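Local coordinates for protein acyl-CoA dehydrogenase (Bacillus subtilis, PDB 5LNX) that oxidises saturated acyl-CoA to 2,3-dehydroacyl-CoA, using bound FAD and passing the electrons to an acceptor, at residues D33-Q38 with G82-V87; S86-V91 with P110-G115; A246-I251 with Q319-A324. All blocks are in the same frame, centred on the assembly; numbering follows the deposited sequence.

How the contacts relate
From the N terminus, contact 1 closes first: after an excursion through helices 37-45 and 64-77, helix 79-90 comes back against the turn that enters helix 37-45. Contact 2 begins on the residues where contact 1 ends, sharing Ser86 and Val87, and joins the end of helix 79-90 to the end of helix 102-114. The two are chained along one helix, neither nested nor crossed, and both belong to the helical N-terminal domain. After the middle β-domain, contact 3 pairs helices 229-265 and 311-326 in the C-terminal domain. Val83 CB packs 3.9 Å from Gln247 NE2, so contacts 1 and 3 meet across the domain boundary, whereas contact 2 lies beyond the chain's centre from contact 3.

Contact 1 (D33-Q38 with G82-V87); sequences DEFPFQ and GVILSV
The turn leading into helix 37-45 keeps its backbone well clear of helix 79-90, with Phe35 CA and Ile84 CA 9.5 Å apart, so the gap is bridged by side chains alone. Both side chains reach out to span it. The CG1 branch of Ile84 lies anti to the carbonyl carbon (chi1 -74°) and continues almost fully extended, carrying CD1 out from the helix to the CD1-CE1 side of the Phe35 ring, where it lies 3.7 Å from CE1. CD1 of the same ring is slightly farther, 4.0 Å from Ile84 CD1, and the second branch, Ile84 CG2, comes within 4.1 Å of Phe35 CE1. The methyl approaches the ring obliquely, and the branched isoleucine gathers CD1, CG2 and CG1 around Phe35 CE1. Pro36 brings its CD toward the same methyl, 4.1 Å from Ile84 CD1. These contacts are purely apolar and buried, as suits the helical N-terminal domain of an acyl-CoA dehydrogenase, in which Ile40 from the first turns of helix 37-45 also packs on both Phe35 and Ile84. The turn itself is tightly folded. Pro36 occupies the N-cap position and the centre of an inverse gamma turn, closed by a weak bond from Phe37 N to Phe35 O; proline fits here because its ring fixes phi and no backbone N-H is needed at that position. Its CD also sits over one face of the Phe35 ring, 3.3 Å above the plane and toward the rim. At its edge, the Phe35 ring meets Phe37, with Phe35 CD2 over the centre of the Phe37 ring. Leu118 and Ala160 also pack on Phe35, while the Ile84 side chain lies about 9 Å from the bound FAD.

Contact 2 (S86-V91 with P110-G115); sequences SVHTSV and PNLASG
Leu112 O, near the end of helix 102-114, receives two weak hydrogen bonds: one from His88 NE2 at 2.9 Å, across the contact, and one from Gly115 N at 3.3 Å, within its own helix end. This is a side-chain-to-backbone tie between two helix C-terminal ends of the helical N-terminal domain, where carbonyls of the last turn lack the N-H groups of a following turn and can accept from elsewhere. Gly115 suits the point where the chain leaves the helix, since its positive phi (92°) is easily taken up only without a side chain. In His88, CG anti to the backbone N and beside the carbonyl carbon (chi1 162°) carries the ring across the gap, and chi2 near 96° turns its NE2-CE1 edge to Leu112 O; the oxygen lies near the ring plane. The bond is well bent, with an N-H...O angle of 118°, because the oxygen sits off the NE2-H direction and between NE2 and CE1. NE2 also makes a weak bond to Met49 O, so its proton is probably shared by two carbonyls. On the other nitrogen, ND1 accepts a weak bond from Gly119 N, at the start of the strand 119-120. A buried imidazole is well chosen here, offering a donor on one nitrogen and an acceptor on the other, and so linking helix 102-114, the chain around Met49 and the first β-strand. A leucine in its place would probably leave Met49 O and Gly119 N without their mate and Leu112 O held by Gly115 N as its remaining partner here. Beside the polar bond the Leu112 side chain approaches loosely, its CD2 lying 4.3 Å from His88 CE1.

Contact 3 (A246-I251 with Q319-A324); sequences AQALGI and QFASDA
With CG anti to the backbone N (chi1 -179°), Leu249 extends its branch beside Ala321, whose CB lies 4.3 Å from Leu249 N; Ser322, facing Ala248, holds OG between its own N and carbonyl carbon (chi1 60°), where it bonds Lys318 O and Asn364 ND2. The interface itself is kept clear by the CB directions, to the side in Leu249 and away in Ser322, and Ala248 meets Ala321 directly. Their CB atoms lie 3.6 Å apart. The Ala248 methyl also lies against the opposing backbone: CB is 3.4 Å from Ala321 C and 3.5 Å from Ser322 N. Alanine suits both places because a side chain no larger than a methyl lets the backbones come this near; Ala248 CA and Ser322 CA are 5.0 Å apart, and the axes of the two segments approach to 7.8 Å, running in the same general direction with a crossing angle of 30°. Behind Ser322, Gln319 NE2 bonds Asp323 OD2 one turn later, and the same carboxylate forms a salt bridge with Arg368. Helices 229-265 and 311-326 thus pack side by side in the C-terminal helical domain of the acyl-CoA dehydrogenase fold. Helix 277-305 lies against Leu249 and Phe320, the latter also meeting Phe320 of the second subunit, while helices 64-77 and 79-90 of the N-terminal domain border the flank at Gln247.

Contact 1 (D33-Q38 with G82-V87)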
ATOM      1  N   ASP D  33     -29.940 -12.947 -11.287  1.00 37.77           N
ATOM      2  CA  ASP D  33     -28.851 -12.900 -12.302  1.00 38.03           C
ATOM      3  C   ASP D  33     -29.415 -12.762 -13.719  1.00 37.08           C
ATOM      4  O   ASP D  33     -28.756 -13.130 -14.690  1.00 42.48           O
ATOM      5  CB  ASP D  33     -27.924 -14.124 -12.208  1.00 40.09           C
ATOM      6  CG  ASP D  33     -26.534 -13.892 -12.834  1.00 44.08           C
ATOM      7  OD1 ASP D  33     -26.310 -14.435 -13.930  1.00 49.29           O
ATOM      8  OD2 ASP D  33     -25.659 -13.227 -12.228  1.00 44.36           O
ATOM      9  N   GLU D  34     -30.614 -12.188 -13.831  1.00 33.35           N
ATOM     10  CA  GLU D  34     -31.277 -11.993 -15.124  1.00 29.10           C
ATOM     11  C   GLU D  34     -31.229 -10.555 -15.610  1.00 27.01           C
ATOM     12  O   GLU D  34     -31.549  -9.613 -14.882  1.00 28.01           O
ATOM     13  CB  GLU D  34     -32.728 -12.472 -15.081  1.00 29.83           C
ATOM     14  CG  GLU D  34     -32.860 -13.930 -14.666  1.00 31.28           C
ATOM     15  CD  GLU D  34     -34.272 -14.455 -14.795  1.00 32.86           C
ATOM     16  OE1 GLU D  34     -35.225 -13.635 -14.832  1.00 36.42           O
ATOM     17  OE2 GLU D  34     -34.430 -15.696 -14.848  1.00 33.12           O
ATOM     18  N   PHE D  35     -30.813 -10.408 -16.862  1.00 27.11           N
ATOM     19  CA  PHE D  35     -30.720  -9.108 -17.531  1.00 25.77           C
ATOM     20  C   PHE D  35     -32.041  -8.343 -17.334  1.00 33.07           C
ATOM     21  O   PHE D  35     -33.109  -8.936 -17.461  1.00 35.08           O
ATOM     22  CB  PHE D  35     -30.430  -9.308 -19.041  1.00 22.77           C
ATOM     23  CG  PHE D  35     -30.291  -8.020 -19.820  1.00 17.31           C
ATOM     24  CD1 PHE D  35     -29.085  -7.364 -19.908  1.00 15.20           C
ATOM     25  CD2 PHE D  35     -31.377  -7.488 -20.453  1.00 15.93           C
ATOM     26  CE1 PHE D  35     -28.972  -6.186 -20.609  1.00 14.58           C
ATOM     27  CE2 PHE D  35     -31.284  -6.317 -21.161  1.00 14.82           C
ATOM     28  CZ  PHE D  35     -30.080  -5.665 -21.246  1.00 14.67           C
ATOM     29  N   PRO D  36     -31.978  -7.034 -17.019  1.00 36.38           N
ATOM     30  CA  PRO D  36     -33.158  -6.307 -16.608  1.00 34.98           C
ATOM     31  C   PRO D  36     -33.889  -5.698 -17.792  1.00 36.08           C
ATOM     32  O   PRO D  36     -33.970  -4.473 -17.931  1.00 41.58           O
ATOM     33  CB  PRO D  36     -32.563  -5.220 -15.722  1.00 36.53           C
ATOM     34  CG  PRO D  36     -31.244  -4.910 -16.357  1.00 35.07           C
ATOM     35  CD  PRO D  36     -30.835  -6.112 -17.167  1.00 35.79           C
ATOM     36  N   PHE D  37     -34.450  -6.555 -18.626  1.00 38.04           N
ATOM     37  CA  PHE D  37     -35.115  -6.116 -19.867  1.00 39.03           C
ATOM     38  C   PHE D  37     -36.112  -4.965 -19.676  1.00 38.22           C
ATOM     39  O   PHE D  37     -36.137  -4.018 -20.463  1.00 34.62           O
ATOM     40  CB  PHE D  37     -35.836  -7.295 -20.506  1.00 37.51           C
ATOM     41  CG  PHE D  37     -34.914  -8.293 -21.131  1.00 39.26           C
ATOM     42  CD1 PHE D  37     -34.281  -8.010 -22.335  1.00 42.00           C
ATOM     43  CD2 PHE D  37     -34.658  -9.509 -20.511  1.00 40.85           C
ATOM     44  CE1 PHE D  37     -33.420  -8.932 -22.910  1.00 44.30           C
ATOM     45  CE2 PHE D  37     -33.792 -10.432 -21.083  1.00 38.60           C
ATOM     46  CZ  PHE D  37     -33.174 -10.146 -22.281  1.00 38.88           C
ATOM     47  N   GLN D  38     -36.921  -5.067 -18.623  1.00 36.19           N
ATOM     48  CA  GLN D  38     -37.949  -4.050 -18.329  1.00 35.64           C
ATOM     49  C   GLN D  38     -37.411  -2.696 -17.913  1.00 33.09           C
ATOM     50  O   GLN D  38     -37.942  -1.666 -18.312  1.00 35.70           O
ATOM     51  CB  GLN D  38     -38.923  -4.554 -17.287  1.00 38.24           C
ATOM     52  N   GLY D  82     -24.834   0.124 -14.824  1.00 32.84           N
ATOM     53  CA  GLY D  82     -23.911   1.171 -15.235  1.00 31.18           C
ATOM     54  C   GLY D  82     -23.081   0.774 -16.450  1.00 30.33           C
ATOM     55  O   GLY D  82     -22.916   1.533 -17.395  1.00 30.14           O
ATOM     56  N   VAL D  83     -22.543  -0.426 -16.409  1.00 31.96           N
ATOM     57  CA  VAL D  83     -21.750  -0.922 -17.522  1.00 33.15           C
ATOM     58  C   VAL D  83     -22.588  -1.216 -18.752  1.00 36.03           C
ATOM     59  O   VAL D  83     -22.105  -1.040 -19.867  1.00 32.99           O
ATOM     60  CB  VAL D  83     -20.923  -2.166 -17.183  1.00 30.85           C
ATOM     61  CG1 VAL D  83     -21.802  -3.356 -16.864  1.00 30.01           C
ATOM     62  CG2 VAL D  83     -19.973  -2.501 -18.343  1.00 29.33           C
ATOM     63  N   ILE D  84     -23.786  -1.761 -18.537  1.00 38.77           N
ATOM     64  CA  ILE D  84     -24.707  -2.063 -19.643  1.00 36.52           C
ATOM     65  C   ILE D  84     -24.979  -0.787 -20.397  1.00 35.61           C
ATOM     66  O   ILE D  84     -24.929  -0.746 -21.622  1.00 40.94           O
ATOM     67  CB  ILE D  84     -26.056  -2.627 -19.155  1.00 35.50           C
ATOM     68  CG1 ILE D  84     -25.900  -4.072 -18.681  1.00 34.33           C
ATOM     69  CG2 ILE D  84     -27.091  -2.561 -20.267  1.00 33.88           C
ATOM     70  CD1 ILE D  84     -27.078  -4.577 -17.878  1.00 39.75           C
ATOM     71  N   LEU D  85     -25.291   0.256 -19.656  1.00 35.87           N
ATOM     72  CA  LEU D  85     -25.474   1.568 -20.265  1.00 41.14           C
ATOM     73  C   LEU D  85     -24.190   2.063 -20.941  1.00 37.64           C
ATOM     74  O   LEU D  85     -24.219   2.613 -22.044  1.00 41.98           O
ATOM     75  CB  LEU D  85     -25.923   2.600 -19.228  1.00 40.43           C
ATOM     76  CG  LEU D  85     -26.163   4.008 -19.785  1.00 41.55           C
ATOM     77  CD1 LEU D  85     -27.039   3.983 -21.021  1.00 39.62           C
ATOM     78  CD2 LEU D  85     -26.787   4.906 -18.728  1.00 46.26           C
ATOM     79  N   SER D  86     -23.080   1.883 -20.247  1.00 32.61           N
ATOM     80  CA  SER D  86     -21.793   2.443 -20.673  1.00 34.59           C
ATOM     81  C   SER D  86     -21.328   1.834 -22.005  1.00 30.67           C
ATOM     82  O   SER D  86     -20.821   2.531 -22.884  1.00 26.70           O
ATOM     83  CB  SER D  86     -20.719   2.209 -19.590  1.00 36.02           C
ATOM     84  OG  SER D  86     -19.588   3.035 -19.798  1.00 38.68           O
ATOM     85  N   VAL D  87     -21.426   0.513 -22.084  1.00 27.16           N
ATOM     86  CA  VAL D  87     -21.065  -0.218 -23.282  1.00 27.94           C
ATOM     87  C   VAL D  87     -22.003   0.205 -24.407  1.00 28.32           C
ATOM     88  O   VAL D  87     -21.556   0.582 -25.495  1.00 31.54           O
ATOM     89  CB  VAL D  87     -21.123  -1.745 -23.058  1.00 25.44           C
ATOM     90  CG1 VAL D  87     -21.182  -2.486 -24.380  1.00 25.32           C
ATOM     91  CG2 VAL D  87     -19.902  -2.202 -22.264  1.00 24.16           C
TER

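Contact 2 (S86-V91 with P110-G115)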
ATOM      1  N   SER D  86     -23.080   1.883 -20.247  1.00 32.61           N
ATOM      2  CA  SER D  86     -21.793   2.443 -20.673  1.00 34.59           C
ATOM      3  C   SER D  86     -21.328   1.834 -22.005  1.00 30.67           C
ATOM      4  O   SER D  86     -20.821   2.531 -22.884  1.00 26.70           O
ATOM      5  CB  SER D  86     -20.719   2.209 -19.590  1.00 36.02           C
ATOM      6  OG  SER D  86     -19.588   3.035 -19.798  1.00 38.68           O
ATOM      7  N   VAL D  87     -21.426   0.513 -22.084  1.00 27.16           N
ATOM      8  CA  VAL D  87     -21.065  -0.218 -23.282  1.00 27.94           C
ATOM      9  C   VAL D  87     -22.003   0.205 -24.407  1.00 28.32           C
ATOM     10  O   VAL D  87     -21.556   0.582 -25.495  1.00 31.54           O
ATOM     11  CB  VAL D  87     -21.123  -1.745 -23.058  1.00 25.44           C
ATOM     12  CG1 VAL D  87     -21.182  -2.486 -24.380  1.00 25.32           C
ATOM     13  CG2 VAL D  87     -19.902  -2.202 -22.264  1.00 24.16           C
ATOM     14  N   HIS D  88     -23.298   0.140 -24.125  1.00 28.08           N
ATOM     15  CA  HIS D  88     -24.344   0.431 -25.123  1.00 27.11           C
ATOM     16  C   HIS D  88     -23.993   1.672 -25.906  1.00 26.10           C
ATOM     17  O   HIS D  88     -24.000   1.675 -27.139  1.00 25.92           O
ATOM     18  CB  HIS D  88     -25.714   0.583 -24.436  1.00 27.27           C
ATOM     19  CG  HIS D  88     -26.750   1.290 -25.253  1.00 27.80           C
ATOM     20  ND1 HIS D  88     -27.678   0.622 -26.015  1.00 29.81           N
ATOM     21  CD2 HIS D  88     -27.051   2.608 -25.371  1.00 30.19           C
ATOM     22  CE1 HIS D  88     -28.473   1.493 -26.614  1.00 31.96           C
ATOM     23  NE2 HIS D  88     -28.119   2.707 -26.232  1.00 32.55           N
ATOM     24  N   THR D  89     -23.687   2.733 -25.180  1.00 27.63           N
ATOM     25  CA  THR D  89     -23.463   4.062 -25.780  1.00 30.18           C
ATOM     26  C   THR D  89     -22.096   4.301 -26.370  1.00 32.16           C
ATOM     27  O   THR D  89     -21.976   4.712 -27.513  1.00 36.00           O
ATOM     28  CB  THR D  89     -23.654   5.148 -24.723  1.00 29.09           C
ATOM     29  OG1 THR D  89     -24.835   4.841 -23.980  1.00 29.30           O
ATOM     30  CG2 THR D  89     -23.748   6.531 -25.348  1.00 28.41           C
ATOM     31  N   SER D  90     -21.080   4.060 -25.550  1.00 30.10           N
ATOM     32  CA  SER D  90     -19.721   4.500 -25.796  1.00 30.09           C
ATOM     33  C   SER D  90     -19.006   3.629 -26.850  1.00 34.29           C
ATOM     34  O   SER D  90     -18.096   4.077 -27.558  1.00 33.92           O
ATOM     35  CB  SER D  90     -18.987   4.422 -24.465  1.00 29.66           C
ATOM     36  OG  SER D  90     -18.811   3.066 -24.093  1.00 28.77           O
ATOM     37  N   VAL D  91     -19.356   2.351 -26.860  1.00 37.46           N
ATOM     38  CA  VAL D  91     -18.759   1.384 -27.793  1.00 36.85           C
ATOM     39  C   VAL D  91     -19.770   0.562 -28.624  1.00 36.08           C
ATOM     40  O   VAL D  91     -19.387  -0.083 -29.595  1.00 36.16           O
ATOM     41  CB  VAL D  91     -17.795   0.439 -27.065  1.00 37.05           C
ATOM     42  CG1 VAL D  91     -16.636   1.237 -26.485  1.00 36.52           C
ATOM     43  CG2 VAL D  91     -18.507  -0.369 -25.989  1.00 39.09           C
ATOM     44  N   PRO D 110     -31.156   5.839 -34.103  1.00 47.42           N
ATOM     45  CA  PRO D 110     -32.402   6.224 -33.425  1.00 42.51           C
ATOM     46  C   PRO D 110     -32.967   5.125 -32.542  1.00 42.05           C
ATOM     47  O   PRO D 110     -33.398   5.386 -31.416  1.00 45.68           O
ATOM     48  CB  PRO D 110     -33.360   6.526 -34.583  1.00 42.16           C
ATOM     49  CG  PRO D 110     -32.491   6.884 -35.728  1.00 44.25           C
ATOM     50  CD  PRO D 110     -31.229   6.082 -35.557  1.00 47.46           C
ATOM     51  N   ASN D 111     -32.942   3.901 -33.043  1.00 40.50           N
ATOM     52  CA  ASN D 111     -33.375   2.752 -32.256  1.00 41.13           C
ATOM     53  C   ASN D 111     -32.440   2.456 -31.092  1.00 42.62           C
ATOM     54  O   ASN D 111     -32.876   1.978 -30.039  1.00 38.79           O
ATOM     55  CB  ASN D 111     -33.506   1.515 -33.133  1.00 42.04           C
ATOM     56  CG  ASN D 111     -34.767   1.539 -33.978  1.00 44.49           C
ATOM     57  OD1 ASN D 111     -35.866   1.781 -33.460  1.00 45.87           O
ATOM     58  ND2 ASN D 111     -34.628   1.246 -35.268  1.00 39.72           N
ATOM     59  N   LEU D 112     -31.152   2.673 -31.311  1.00 40.79           N
ATOM     60  CA  LEU D 112     -30.169   2.566 -30.223  1.00 42.59           C
ATOM     61  C   LEU D 112     -30.373   3.667 -29.185  1.00 45.55           C
ATOM     62  O   LEU D 112     -30.307   3.421 -27.980  1.00 45.46           O
ATOM     63  CB  LEU D 112     -28.735   2.605 -30.770  1.00 41.77           C
ATOM     64  CG  LEU D 112     -28.346   1.366 -31.587  1.00 39.79           C
ATOM     65  CD1 LEU D 112     -27.091   1.623 -32.407  1.00 38.27           C
ATOM     66  CD2 LEU D 112     -28.170   0.152 -30.686  1.00 41.73           C
ATOM     67  N   ALA D 113     -30.638   4.876 -29.676  1.00 45.42           N
ATOM     68  CA  ALA D 113     -30.774   6.072 -28.841  1.00 43.23           C
ATOM     69  C   ALA D 113     -32.006   5.989 -27.938  1.00 47.04           C
ATOM     70  O   ALA D 113     -31.921   6.143 -26.728  1.00 45.61           O
ATOM     71  CB  ALA D 113     -30.874   7.291 -29.713  1.00 42.13           C
ATOM     72  N   SER D 114     -33.143   5.715 -28.563  1.00 50.85           N
ATOM     73  CA  SER D 114     -34.416   5.480 -27.872  1.00 46.32           C
ATOM     74  C   SER D 114     -34.336   4.365 -26.826  1.00 43.93           C
ATOM     75  O   SER D 114     -35.057   4.381 -25.830  1.00 43.13           O
ATOM     76  CB  SER D 114     -35.502   5.108 -28.889  1.00 43.80           C
ATOM     77  OG  SER D 114     -35.342   3.769 -29.341  1.00 41.53           O
ATOM     78  N   GLY D 115     -33.499   3.370 -27.098  1.00 42.69           N
ATOM     79  CA  GLY D 115     -33.444   2.139 -26.286  1.00 41.38           C
ATOM     80  C   GLY D 115     -34.335   1.015 -26.784  1.00 38.82           C
ATOM     81  O   GLY D 115     -34.393  -0.051 -26.187  1.00 37.00           O
TER

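Contact 3 (A246-I251 with Q319-A324)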
ATOM      1  N   ALA D 246     -15.898   6.157 -13.984  1.00 33.13           N
ATOM      2  CA  ALA D 246     -17.160   6.619 -13.407  1.00 34.24           C
ATOM      3  C   ALA D 246     -17.939   5.497 -12.727  1.00 36.73           C
ATOM      4  O   ALA D 246     -18.568   5.696 -11.684  1.00 50.09           O
ATOM      5  CB  ALA D 246     -18.015   7.258 -14.495  1.00 34.96           C
ATOM      6  N   GLN D 247     -17.909   4.316 -13.321  1.00 38.56           N
ATOM      7  CA  GLN D 247     -18.494   3.121 -12.692  1.00 37.78           C
ATOM      8  C   GLN D 247     -17.791   2.830 -11.378  1.00 35.44           C
ATOM      9  O   GLN D 247     -18.435   2.664 -10.337  1.00 36.60           O
ATOM     10  CB  GLN D 247     -18.381   1.899 -13.608  1.00 38.25           C
ATOM     11  CG  GLN D 247     -19.142   0.677 -13.122  1.00 39.28           C
ATOM     12  CD  GLN D 247     -18.760  -0.609 -13.853  1.00 41.40           C
ATOM     13  OE1 GLN D 247     -17.826  -0.638 -14.659  1.00 40.60           O
ATOM     14  NE2 GLN D 247     -19.497  -1.682 -13.573  1.00 38.75           N
ATOM     15  N   ALA D 248     -16.462   2.809 -11.439  1.00 33.56           N
ATOM     16  CA  ALA D 248     -15.615   2.558 -10.251  1.00 34.16           C
ATOM     17  C   ALA D 248     -15.829   3.604  -9.146  1.00 34.45           C
ATOM     18  O   ALA D 248     -15.689   3.313  -7.961  1.00 31.51           O
ATOM     19  CB  ALA D 248     -14.153   2.549 -10.647  1.00 37.09           C
ATOM     20  N   LEU D 249     -16.117   4.826  -9.582  1.00 32.14           N
ATOM     21  CA  LEU D 249     -16.353   5.961  -8.716  1.00 33.34           C
ATOM     22  C   LEU D 249     -17.652   5.738  -7.928  1.00 36.92           C
ATOM     23  O   LEU D 249     -17.657   5.697  -6.691  1.00 35.67           O
ATOM     24  CB  LEU D 249     -16.448   7.241  -9.561  1.00 35.56           C
ATOM     25  CG  LEU D 249     -16.680   8.566  -8.820  1.00 39.34           C
ATOM     26  CD1 LEU D 249     -15.609   8.821  -7.762  1.00 39.50           C
ATOM     27  CD2 LEU D 249     -16.733   9.722  -9.808  1.00 37.48           C
ATOM     28  N   GLY D 250     -18.736   5.531  -8.673  1.00 36.82           N
ATOM     29  CA  GLY D 250     -20.049   5.197  -8.105  1.00 32.41           C
ATOM     30  C   GLY D 250     -19.953   4.035  -7.132  1.00 28.50           C
ATOM     31  O   GLY D 250     -20.449   4.101  -6.010  1.00 28.15           O
ATOM     32  N   ILE D 251     -19.313   2.953  -7.562  1.00 25.34           N
ATOM     33  CA  ILE D 251     -19.086   1.816  -6.650  1.00 20.96           C
ATOM     34  C   ILE D 251     -18.486   2.319  -5.327  1.00 19.58           C
ATOM     35  O   ILE D 251     -18.917   1.928  -4.260  1.00 18.71           O
ATOM     36  CB  ILE D 251     -18.149   0.766  -7.251  1.00 17.94           C
ATOM     37  CG1 ILE D 251     -18.874  -0.045  -8.314  1.00 17.47           C
ATOM     38  CG2 ILE D 251     -17.655  -0.185  -6.172  1.00 18.36           C
ATOM     39  CD1 ILE D 251     -17.949  -0.842  -9.219  1.00 16.60           C
ATOM     40  N   GLN D 319      -7.611   3.506 -13.983  1.00 19.89           N
ATOM     41  CA  GLN D 319      -6.709   2.843 -13.039  1.00 20.26           C
ATOM     42  C   GLN D 319      -6.904   3.331 -11.599  1.00 21.14           C
ATOM     43  O   GLN D 319      -6.835   2.548 -10.642  1.00 18.14           O
ATOM     44  CB  GLN D 319      -5.248   3.075 -13.453  1.00 20.22           C
ATOM     45  CG  GLN D 319      -4.211   2.386 -12.567  1.00 21.27           C
ATOM     46  CD  GLN D 319      -3.590   3.292 -11.515  1.00 21.52           C
ATOM     47  OE1 GLN D 319      -2.973   4.310 -11.854  1.00 26.68           O
ATOM     48  NE2 GLN D 319      -3.875   3.019 -10.246  1.00 19.19           N
ATOM     49  N   PHE D 320      -7.102   4.632 -11.446  1.00 23.27           N
ATOM     50  CA  PHE D 320      -7.182   5.216 -10.108  1.00 25.93           C
ATOM     51  C   PHE D 320      -8.495   4.834  -9.416  1.00 24.43           C
ATOM     52  O   PHE D 320      -8.492   4.248  -8.338  1.00 19.05           O
ATOM     53  CB  PHE D 320      -7.024   6.740 -10.121  1.00 25.46           C
ATOM     54  CG  PHE D 320      -6.800   7.299  -8.766  1.00 26.75           C
ATOM     55  CD1 PHE D 320      -5.516   7.340  -8.229  1.00 27.30           C
ATOM     56  CD2 PHE D 320      -7.889   7.617  -7.947  1.00 26.71           C
ATOM     57  CE1 PHE D 320      -5.312   7.766  -6.923  1.00 26.18           C
ATOM     58  CE2 PHE D 320      -7.688   8.033  -6.644  1.00 24.09           C
ATOM     59  CZ  PHE D 320      -6.401   8.099  -6.131  1.00 25.16           C
ATOM     60  N   ALA D 321      -9.597   5.157 -10.084  1.00 25.94           N
ATOM     61  CA  ALA D 321     -10.942   4.870  -9.574  1.00 27.01           C
ATOM     62  C   ALA D 321     -11.126   3.379  -9.320  1.00 28.12           C
ATOM     63  O   ALA D 321     -11.579   2.975  -8.245  1.00 36.33           O
ATOM     64  CB  ALA D 321     -11.991   5.388 -10.540  1.00 26.95           C
ATOM     65  N   SER D 322     -10.693   2.563 -10.273  1.00 28.43           N
ATOM     66  CA  SER D 322     -10.824   1.100 -10.164  1.00 27.13           C
ATOM     67  C   SER D 322     -10.120   0.572  -8.915  1.00 26.46           C
ATOM     68  O   SER D 322     -10.711  -0.126  -8.107  1.00 33.18           O
ATOM     69  CB  SER D 322     -10.304   0.387 -11.436  1.00 25.88           C
ATOM     70  OG  SER D 322      -8.932   0.645 -11.707  1.00 23.00           O
ATOM     71  N   ASP D 323      -8.849   0.888  -8.778  1.00 26.49           N
ATOM     72  CA  ASP D 323      -8.053   0.432  -7.631  1.00 28.05           C
ATOM     73  C   ASP D 323      -8.613   0.965  -6.322  1.00 25.19           C
ATOM     74  O   ASP D 323      -8.626   0.282  -5.314  1.00 22.46           O
ATOM     75  CB  ASP D 323      -6.588   0.894  -7.762  1.00 32.01           C
ATOM     76  CG  ASP D 323      -5.826   0.127  -8.829  1.00 33.55           C
ATOM     77  OD1 ASP D 323      -6.405  -0.805  -9.412  1.00 37.41           O
ATOM     78  OD2 ASP D 323      -4.641   0.437  -9.054  1.00 35.97           O
ATOM     79  N   ALA D 324      -8.999   2.227  -6.352  1.00 26.40           N
ATOM     80  CA  ALA D 324      -9.587   2.904  -5.191  1.00 26.75           C
ATOM     81  C   ALA D 324     -10.859   2.201  -4.758  1.00 25.83           C
ATOM     82  O   ALA D 324     -11.167   2.091  -3.574  1.00 29.62           O
ATOM     83  CB  ALA D 324      -9.867   4.379  -5.509  1.00 23.27           C
TER